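Local coordinates for putative esterase (PDB 5VOL), which hydrolyses ferulic acid esters, probably those of arabinoxylan, as a carbohydrate esterase of family 1 that works together with xylanases, at residues R26-F31 and P118-K123; V174-D177 and I183-L186; R151-F156 and K207-S212. One frame throughout, in Å; residues are numbered along the deposited sequence.

Contact 1 (R26-F31 and P118-K123); sequences RAYTVF and PYIEKK
Tyr28, on strand 24-32 of the alpha/beta-hydrolase sheet, reaches across to Tyr119 and Ile120 near the end of helix 108-123. The two phenols meet through their hydroxyls: Tyr28 OH and Tyr119 OH are hydrogen-bonded at 2.9 Å, and either could be the donor. Their rings are turned 75° against each other, an oblique pair with Tyr28 CE1 3.8 Å from Tyr119 CE1, and Tyr28 CZ lies in the plane of the Tyr119 ring, at its edge. Ile120 comes in over one face of Tyr28. Its CD1 methyl lies 4.0 Å from the centroid of the Tyr28 ring, a CH-pi contact close to the ring normal. Ile120 CG1 lies anti to the carbonyl carbon, beside the backbone N (chi1 -73°), and a second bend at chi2 brings CD1 nearer to the strand than the CB direction alone would suggest.

In this fold helices pack on the faces of a central sheet. Here the strand and helix segments run at 32°, with axes 11.8 Å apart, a spacing that a tyrosine is long enough to bridge, its hydroxyl meeting that of Tyr119. The phenols join a small polar network: Tyr28 OH is also hydrogen-bonded to Tyr124 OH, just beyond the helix, and Lys123 NZ donates to Tyr119 OH at 3.2 Å from one helical turn on. A phenylalanine in place of Tyr28 would probably leave the hydroxyls of Tyr119 and Tyr124 without their shared partner. Strand 11-19 adjoins the same site, its Asp15 touching Tyr28 and its Leu17 touching Tyr119.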
loop_
_atom_site.group_PDB
_atom_site.type_symbol
_atom_site.label_atom_id
_atom_site.label_comp_id
_atom_site.label_asym_id
_atom_site.label_seq_id
_atom_site.Cartn_x
_atom_site.Cartn_y
_atom_site.Cartn_z
ATOM N N ARG C 26 -22.164 31.664 7.132
ATOM C CA ARG C 26 -21.673 30.377 6.666
ATOM C C ARG C 26 -20.329 30.085 7.316
ATOM O O ARG C 26 -19.343 30.794 7.082
ATOM C CB ARG C 26 -21.559 30.365 5.140
ATOM C CG ARG C 26 -22.894 30.226 4.407
ATOM C CD ARG C 26 -23.459 28.817 4.544
ATOM N NE ARG C 26 -24.436 28.695 5.621
ATOM C CZ ARG C 26 -25.025 27.556 5.972
ATOM N NH1 ARG C 26 -24.706 26.418 5.355
ATOM N NH2 ARG C 26 -25.927 27.548 6.950
ATOM N N ALA C 27 -20.298 29.065 8.163
ATOM C CA ALA C 27 -19.052 28.656 8.784
ATOM C C ALA C 27 -18.177 27.921 7.765
ATOM O O ALA C 27 -18.668 27.335 6.798
ATOM C CB ALA C 27 -19.313 27.773 9.997
ATOM N N TYR C 28 -16.877 27.954 7.996
ATOM C CA TYR C 28 -15.946 27.192 7.175
ATOM C C TYR C 28 -14.742 26.824 8.020
ATOM O O TYR C 28 -14.480 27.449 9.047
ATOM C CB TYR C 28 -15.521 27.993 5.945
ATOM C CG TYR C 28 -14.705 29.225 6.281
ATOM C CD1 TYR C 28 -15.318 30.455 6.481
ATOM C CD2 TYR C 28 -13.317 29.164 6.378
ATOM C CE1 TYR C 28 -14.582 31.585 6.790
ATOM C CE2 TYR C 28 -12.576 30.287 6.679
ATOM C CZ TYR C 28 -13.212 31.495 6.882
ATOM O OH TYR C 28 -12.468 32.614 7.183
ATOM N N THR C 29 -14.018 25.797 7.584
ATOM C CA THR C 29 -12.829 25.337 8.283
ATOM C C THR C 29 -11.704 25.266 7.264
ATOM O O THR C 29 -11.865 24.687 6.194
ATOM C CB THR C 29 -13.050 23.951 8.939
ATOM O OG1 THR C 29 -14.162 24.017 9.838
ATOM C CG2 THR C 29 -11.809 23.494 9.704
ATOM N N VAL C 30 -10.573 25.874 7.576
ATOM C CA VAL C 30 -9.503 25.948 6.592
ATOM C C VAL C 30 -8.211 25.410 7.191
ATOM O O VAL C 30 -7.928 25.632 8.374
ATOM C CB VAL C 30 -9.299 27.404 6.096
ATOM C CG1 VAL C 30 -9.055 28.341 7.266
ATOM C CG2 VAL C 30 -8.147 27.483 5.104
ATOM N N PHE C 31 -7.457 24.668 6.383
ATOM C CA PHE C 31 -6.105 24.260 6.751
ATOM C C PHE C 31 -5.088 25.286 6.246
ATOM O O PHE C 31 -5.090 25.614 5.073
ATOM C CB PHE C 31 -5.774 22.876 6.167
ATOM C CG PHE C 31 -4.302 22.534 6.202
ATOM C CD1 PHE C 31 -3.746 21.900 7.309
ATOM C CD2 PHE C 31 -3.473 22.856 5.132
ATOM C CE1 PHE C 31 -2.383 21.585 7.344
ATOM C CE2 PHE C 31 -2.104 22.545 5.155
ATOM C CZ PHE C 31 -1.563 21.913 6.264
ATOM N N PRO C 118 -14.074 34.092 -3.797
ATOM C CA PRO C 118 -13.255 35.313 -3.797
ATOM C C PRO C 118 -12.751 35.710 -2.411
ATOM O O PRO C 118 -11.607 36.141 -2.282
ATOM C CB PRO C 118 -14.211 36.373 -4.359
ATOM C CG PRO C 118 -15.136 35.604 -5.228
ATOM C CD PRO C 118 -15.346 34.283 -4.512
ATOM N N TYR C 119 -13.586 35.567 -1.393
ATOM C CA TYR C 119 -13.202 35.930 -0.033
ATOM C C TYR C 119 -12.072 35.040 0.495
ATOM O O TYR C 119 -11.118 35.529 1.099
ATOM C CB TYR C 119 -14.417 35.838 0.892
ATOM C CG TYR C 119 -14.105 35.715 2.375
ATOM C CD1 TYR C 119 -14.005 34.477 2.966
ATOM C CD2 TYR C 119 -13.956 36.839 3.185
ATOM C CE1 TYR C 119 -13.746 34.337 4.310
ATOM C CE2 TYR C 119 -13.697 36.707 4.559
ATOM C CZ TYR C 119 -13.590 35.441 5.100
ATOM O OH TYR C 119 -13.335 35.236 6.446
ATOM N N ILE C 120 -12.204 33.733 0.285
ATOM C CA ILE C 120 -11.213 32.774 0.754
ATOM C C ILE C 120 -9.870 32.999 0.067
ATOM O O ILE C 120 -8.819 33.048 0.717
ATOM C CB ILE C 120 -11.676 31.308 0.496
ATOM C CG1 ILE C 120 -12.787 30.910 1.457
ATOM C CG2 ILE C 120 -10.508 30.323 0.621
ATOM C CD1 ILE C 120 -12.393 30.928 2.916
ATOM N N GLU C 121 -9.908 33.141 -1.251
ATOM C CA GLU C 121 -8.676 33.140 -2.030
ATOM C C GLU C 121 -7.892 34.428 -1.867
ATOM O O GLU C 121 -6.682 34.441 -2.069
ATOM C CB GLU C 121 -8.979 32.855 -3.493
ATOM C CG GLU C 121 -9.455 31.425 -3.655
ATOM C CD GLU C 121 -9.584 30.988 -5.084
ATOM O OE1 GLU C 121 -9.231 31.764 -6.000
ATOM O OE2 GLU C 121 -10.039 29.845 -5.288
ATOM N N LYS C 122 -8.576 35.496 -1.460
ATOM C CA LYS C 122 -7.909 36.730 -1.069
ATOM C C LYS C 122 -7.369 36.646 0.358
ATOM O O LYS C 122 -6.218 36.970 0.619
ATOM C CB LYS C 122 -8.868 37.922 -1.198
ATOM C CG LYS C 122 -8.338 39.214 -0.598
ATOM C CD LYS C 122 -9.319 40.372 -0.841
ATOM C CE LYS C 122 -8.868 41.649 -0.143
ATOM N NZ LYS C 122 -9.835 42.779 -0.350
ATOM N N LYS C 123 -8.197 36.189 1.286
ATOM C CA LYS C 123 -7.810 36.181 2.690
ATOM C C LYS C 123 -6.659 35.221 2.972
ATOM O O LYS C 123 -5.799 35.501 3.804
ATOM C CB LYS C 123 -9.004 35.816 3.566
ATOM C CG LYS C 123 -8.681 35.721 5.040
ATOM C CD LYS C 123 -9.948 35.900 5.865
ATOM C CE LYS C 123 -9.636 36.022 7.349
ATOM N NZ LYS C 123 -10.842 36.407 8.112
#

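Contact 2 (V174-D177 and I183-L186)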
loop_
_atom_site.group_PDB
_atom_site.type_symbol
_atom_site.label_atom_id
_atom_site.label_comp_id
_atom_site.label_asym_id
_atom_site.label_seq_id
_atom_site.Cartn_x
_atom_site.Cartn_y
_atom_site.Cartn_z
ATOM N N VAL C 174 -32.775 8.631 0.768
ATOM C CA VAL C 174 -33.607 9.137 1.861
ATOM C C VAL C 174 -34.986 9.552 1.339
ATOM O O VAL C 174 -35.086 10.341 0.392
ATOM C CB VAL C 174 -32.951 10.341 2.583
ATOM C CG1 VAL C 174 -33.885 10.899 3.657
ATOM C CG2 VAL C 174 -31.621 9.937 3.196
ATOM N N PRO C 175 -36.054 9.003 1.948
ATOM C CA PRO C 175 -37.438 9.336 1.583
ATOM C C PRO C 175 -37.701 10.845 1.599
ATOM O O PRO C 175 -37.355 11.528 2.562
ATOM C CB PRO C 175 -38.276 8.612 2.655
ATOM C CG PRO C 175 -37.302 8.184 3.724
ATOM C CD PRO C 175 -35.994 7.995 3.020
ATOM N N ALA C 176 -38.300 11.355 0.528
ATOM C CA ALA C 176 -38.536 12.787 0.392
ATOM C C ALA C 176 -39.851 13.058 -0.326
ATOM O O ALA C 176 -39.859 13.632 -1.412
ATOM C CB ALA C 176 -37.383 13.444 -0.358
ATOM N N ASP C 177 -40.957 12.647 0.285
ATOM C CA ASP C 177 -42.268 12.780 -0.337
ATOM C C ASP C 177 -42.885 14.182 -0.171
ATOM O O ASP C 177 -43.781 14.552 -0.932
ATOM C CB ASP C 177 -43.227 11.727 0.231
ATOM C CG ASP C 177 -42.964 10.337 -0.318
ATOM O OD1 ASP C 177 -42.620 10.228 -1.515
ATOM O OD2 ASP C 177 -43.109 9.353 0.443
ATOM N N ILE C 183 -35.138 18.295 2.111
ATOM C CA ILE C 183 -34.558 17.033 1.629
ATOM C C ILE C 183 -35.110 16.701 0.239
ATOM O O ILE C 183 -34.355 16.300 -0.655
ATOM C CB ILE C 183 -34.793 15.858 2.618
ATOM C CG1 ILE C 183 -34.000 14.616 2.191
ATOM C CG2 ILE C 183 -36.287 15.511 2.745
ATOM C CD1 ILE C 183 -32.511 14.869 2.003
ATOM N N ALA C 184 -36.405 16.940 0.029
ATOM C CA ALA C 184 -37.013 16.778 -1.299
ATOM C C ALA C 184 -36.417 17.730 -2.312
ATOM O O ALA C 184 -36.256 17.384 -3.476
ATOM C CB ALA C 184 -38.537 16.991 -1.237
ATOM N N ILE C 185 -36.118 18.946 -1.881
ATOM C CA ILE C 185 -35.559 19.935 -2.779
ATOM C C ILE C 185 -34.141 19.492 -3.203
ATOM O O ILE C 185 -33.769 19.574 -4.377
ATOM C CB ILE C 185 -35.532 21.324 -2.117
ATOM C CG1 ILE C 185 -36.982 21.790 -1.827
ATOM C CG2 ILE C 185 -34.841 22.313 -3.004
ATOM C CD1 ILE C 185 -37.102 23.113 -1.075
ATOM N N LEU C 186 -33.364 19.017 -2.236
ATOM C CA LEU C 186 -32.021 18.498 -2.525
ATOM C C LEU C 186 -32.111 17.343 -3.509
ATOM O O LEU C 186 -31.354 17.278 -4.479
ATOM C CB LEU C 186 -31.322 18.050 -1.242
ATOM C CG LEU C 186 -30.036 17.233 -1.449
ATOM C CD1 LEU C 186 -29.026 18.046 -2.258
ATOM C CD2 LEU C 186 -29.452 16.773 -0.120
#
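The backbone N of Ala184, in the first turn of helix 182-192, is hydrogen-bonded to Ser181 OG, just before that helix, and the methyl of Ala176 packs beside it, with Ala176 CB 3.7 Å from Ala184 N. The helix belongs to the long excursion that this alpha/beta-hydrolase domain makes after strand 158-162, and the contact folds the loop leading into the helix back against its first turn. With only five residues between the segments, the chain has to double back sharply, and small side chains allow the two backbones to come close: the CA atoms of Ala176 and Ala184 are 4.6 Å apart. Ala176 CB presses on Ala184 CA at 3.5 Å, tighter than ordinary van der Waals contact. The methyl of Ala184 in turn lies against the loop backbone, its CB 3.6 Å from Ala176 O. Alanine suits both places, its methyl being all that so close an approach of the backbones accommodates.

Beside this close point, Ile183 uses two branches at once. CG1 stands opposite the backbone N (chi1 -171°), which leaves CG2 between the backbone N and the carbonyl carbon. CG2 then covers Ala176, with Ile183 CG2 3.9 Å from Ala176 CB, and it also comes near the carbonyl oxygen of Pro175. The branched shape of isoleucine thus serves two successive parts of the loop. Pro175 CB points away from the helix, and its ring limits the backbone freedom of the bend. Val174 also belongs to an apolar neighbourhood with Met53 and Ile93, and an isopropyl alcohol molecule, probably from the crystallisation liquor, lies near its side chain. Val174 and Ile183 cross at about a right angle, Val174 CG1 standing 4.0 Å from Ile183 CG1.

Contact 3 (R151-F156 and K207-S212)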
loop_
_atom_site.group_PDB
_atom_site.type_symbol
_atom_site.label_atom_id
_atom_site.label_comp_id
_atom_site.label_asym_id
_atom_site.label_seq_id
_atom_site.Cartn_x
_atom_site.Cartn_y
_atom_site.Cartn_z
ATOM N N ARG C 151 -19.334 21.723 -14.768
ATOM C CA ARG C 151 -19.937 22.962 -15.262
ATOM C C ARG C 151 -19.003 24.167 -15.090
ATOM O O ARG C 151 -19.251 25.233 -15.650
ATOM C CB ARG C 151 -21.297 23.212 -14.570
ATOM C CG ARG C 151 -22.430 22.332 -15.119
ATOM C CD ARG C 151 -23.819 22.608 -14.499
ATOM N NE ARG C 151 -23.862 22.267 -13.082
ATOM C CZ ARG C 151 -23.705 23.153 -12.105
ATOM N NH1 ARG C 151 -23.528 24.432 -12.400
ATOM N NH2 ARG C 151 -23.743 22.763 -10.833
ATOM N N HIS C 152 -17.916 24.000 -14.339
ATOM C CA HIS C 152 -16.947 25.078 -14.163
ATOM C C HIS C 152 -15.521 24.630 -14.469
ATOM O O HIS C 152 -14.594 24.914 -13.704
ATOM C CB HIS C 152 -17.009 25.635 -12.748
ATOM C CG HIS C 152 -18.340 26.221 -12.398
ATOM N ND1 HIS C 152 -18.683 27.521 -12.706
ATOM C CD2 HIS C 152 -19.418 25.683 -11.782
ATOM C CE1 HIS C 152 -19.913 27.760 -12.285
ATOM N NE2 HIS C 152 -20.385 26.665 -11.721
ATOM N N SER C 153 -15.354 23.957 -15.602
ATOM C CA SER C 153 -14.050 23.432 -15.997
ATOM C C SER C 153 -13.009 24.545 -16.167
ATOM O O SER C 153 -11.801 24.288 -16.110
ATOM C CB SER C 153 -14.184 22.618 -17.276
ATOM O OG SER C 153 -14.635 23.416 -18.352
ATOM N N ASP C 154 -13.459 25.787 -16.337
ATOM C CA ASP C 154 -12.517 26.904 -16.423
ATOM C C ASP C 154 -12.008 27.312 -15.043
ATOM O O ASP C 154 -11.127 28.163 -14.924
ATOM C CB ASP C 154 -13.145 28.116 -17.142
ATOM C CG ASP C 154 -14.376 28.672 -16.425
ATOM O OD1 ASP C 154 -15.080 27.921 -15.714
ATOM O OD2 ASP C 154 -14.657 29.881 -16.595
ATOM N N MET C 155 -12.549 26.698 -13.993
ATOM C CA MET C 155 -12.137 27.042 -12.633
ATOM C C MET C 155 -11.259 25.968 -11.974
ATOM O O MET C 155 -10.510 26.269 -11.060
ATOM C CB MET C 155 -13.366 27.300 -11.758
ATOM C CG MET C 155 -14.230 28.510 -12.195
ATOM S SD MET C 155 -13.379 30.067 -11.912
ATOM C CE MET C 155 -13.452 30.235 -10.132
ATOM N N PHE C 156 -11.370 24.719 -12.417
ATOM C CA PHE C 156 -10.676 23.614 -11.743
ATOM C C PHE C 156 -9.800 22.777 -12.670
ATOM O O PHE C 156 -10.218 22.412 -13.768
ATOM C CB PHE C 156 -11.692 22.695 -11.064
ATOM C CG PHE C 156 -12.597 23.410 -10.109
ATOM C CD1 PHE C 156 -12.161 23.721 -8.829
ATOM C CD2 PHE C 156 -13.877 23.782 -10.494
ATOM C CE1 PHE C 156 -12.987 24.391 -7.941
ATOM C CE2 PHE C 156 -14.716 24.456 -9.607
ATOM C CZ PHE C 156 -14.270 24.759 -8.330
ATOM N N LYS C 207 -17.275 17.158 -24.359
ATOM C CA LYS C 207 -16.210 16.189 -24.141
ATOM C C LYS C 207 -14.830 16.838 -24.103
ATOM O O LYS C 207 -14.021 16.511 -23.238
ATOM C CB LYS C 207 -16.251 15.111 -25.217
ATOM C CG LYS C 207 -17.528 14.307 -25.197
ATOM C CD LYS C 207 -17.521 13.270 -26.287
ATOM C CE LYS C 207 -18.814 12.493 -26.328
ATOM N NZ LYS C 207 -18.802 11.572 -27.497
ATOM N N ALA C 208 -14.571 17.769 -25.018
ATOM C CA ALA C 208 -13.302 18.489 -25.038
ATOM C C ALA C 208 -13.108 19.307 -23.776
ATOM O O ALA C 208 -11.998 19.378 -23.234
ATOM C CB ALA C 208 -13.211 19.405 -26.273
ATOM N N ASP C 209 -14.182 19.947 -23.317
ATOM C CA ASP C 209 -14.124 20.688 -22.063
ATOM C C ASP C 209 -13.797 19.763 -20.888
ATOM O O ASP C 209 -12.982 20.097 -20.035
ATOM C CB ASP C 209 -15.440 21.403 -21.797
ATOM C CG ASP C 209 -15.421 22.836 -22.249
ATOM O OD1 ASP C 209 -14.524 23.198 -23.044
ATOM O OD2 ASP C 209 -16.309 23.607 -21.817
ATOM N N LEU C 210 -14.444 18.607 -20.849
ATOM C CA LEU C 210 -14.241 17.652 -19.759
ATOM C C LEU C 210 -12.802 17.110 -19.721
ATOM O O LEU C 210 -12.244 16.897 -18.646
ATOM C CB LEU C 210 -15.242 16.509 -19.882
ATOM C CG LEU C 210 -16.702 16.932 -19.651
ATOM C CD1 LEU C 210 -17.634 15.765 -19.804
ATOM C CD2 LEU C 210 -16.874 17.587 -18.283
ATOM N N ARG C 211 -12.202 16.915 -20.894
ATOM C CA ARG C 211 -10.811 16.443 -20.993
ATOM C C ARG C 211 -9.783 17.471 -20.496
ATOM O O ARG C 211 -8.616 17.133 -20.305
ATOM C CB ARG C 211 -10.482 16.056 -22.433
ATOM C CG ARG C 211 -11.390 14.997 -23.003
ATOM C CD ARG C 211 -11.168 14.772 -24.501
ATOM N NE ARG C 211 -12.001 13.675 -24.993
ATOM C CZ ARG C 211 -12.767 13.742 -26.076
ATOM N NH1 ARG C 211 -12.801 14.854 -26.791
ATOM N NH2 ARG C 211 -13.492 12.697 -26.449
ATOM N N SER C 212 -10.198 18.716 -20.272
ATOM C CA SER C 212 -9.258 19.711 -19.750
ATOM C C SER C 212 -9.122 19.600 -18.234
ATOM O O SER C 212 -8.347 20.326 -17.603
ATOM C CB SER C 212 -9.693 21.134 -20.127
ATOM O OG SER C 212 -10.897 21.452 -19.458
#
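The carboxylate of Asp209 has Ser153 over one of its faces: Ser153 OG lies well above the carboxylate plane, 3.9 Å from Asp209 OD2, too far for a hydrogen bond. A second flat group, the guanidinium of Arg211, is covered on one face by Lys207 CB, while the ring of His152, in the first segment, stacks on Tyr113 of helix 108-123. The contact joins two connections of the alpha/beta-hydrolase fold, the turn after helix 140-151 that leads into strand 158-162 and the chain that leads from helix 204-210 into strand 214-218. These two strands are parallel neighbours in the sheet, so their entrances lie side by side, and the contact is made at the protein surface.

Each connection also has bonds of its own. In the first, Met155 N donates to His152 O at 2.7 Å, closing a tight turn around Ser153 and Asp154. A serine suits the side of this turn that faces the helix, being small and polar where the neighbouring chain is close. Its CB is 3.9 Å from Asp209 O and 4.1 Å from Ser212 OG, so the two segments meet through loose van der Waals approaches at Ser153.

Between the two connections stands Arg130, with NE bonded to Ser153 O and NH2 to Ser212 O, so one guanidinium spans both backbones. Arg211 is fixed elsewhere, by Glu204 and by the carbonyls of Ala239 and Gly240. Ser212 OG sits between its own backbone N and carbonyl carbon (chi1 67°), which turns it back toward Asp209 O. Asp209 O accepts two donors from this one residue: Ser212 N at 3.1 Å, and Ser212 OG at 2.6 Å, which approaches in the carbonyl plane with a C=O...OG angle of 148°.

From the N terminus, contact 1 comes first: strand 24-32 meets the end of helix 108-123, closing a long loop that contains strands 46-50 and 83-87 and joining helix 108-123 to the antiparallel part of the sheet. The chain then passes through strand 133-138 and helix 140-151 before contact 3 opens at 151-156. Contact 2, between 174-177 and 183-186, falls wholly within the span that contact 3 closes at 207-212, so the two nest, and both follow contact 1 in series. Contact 3 joins the entrances to strands 158-162 and 214-218, whereas contact 2 lies in the excursion between these strands. The centres of contacts 2 and 3 lie about 30 Å apart, and none of the three touches another.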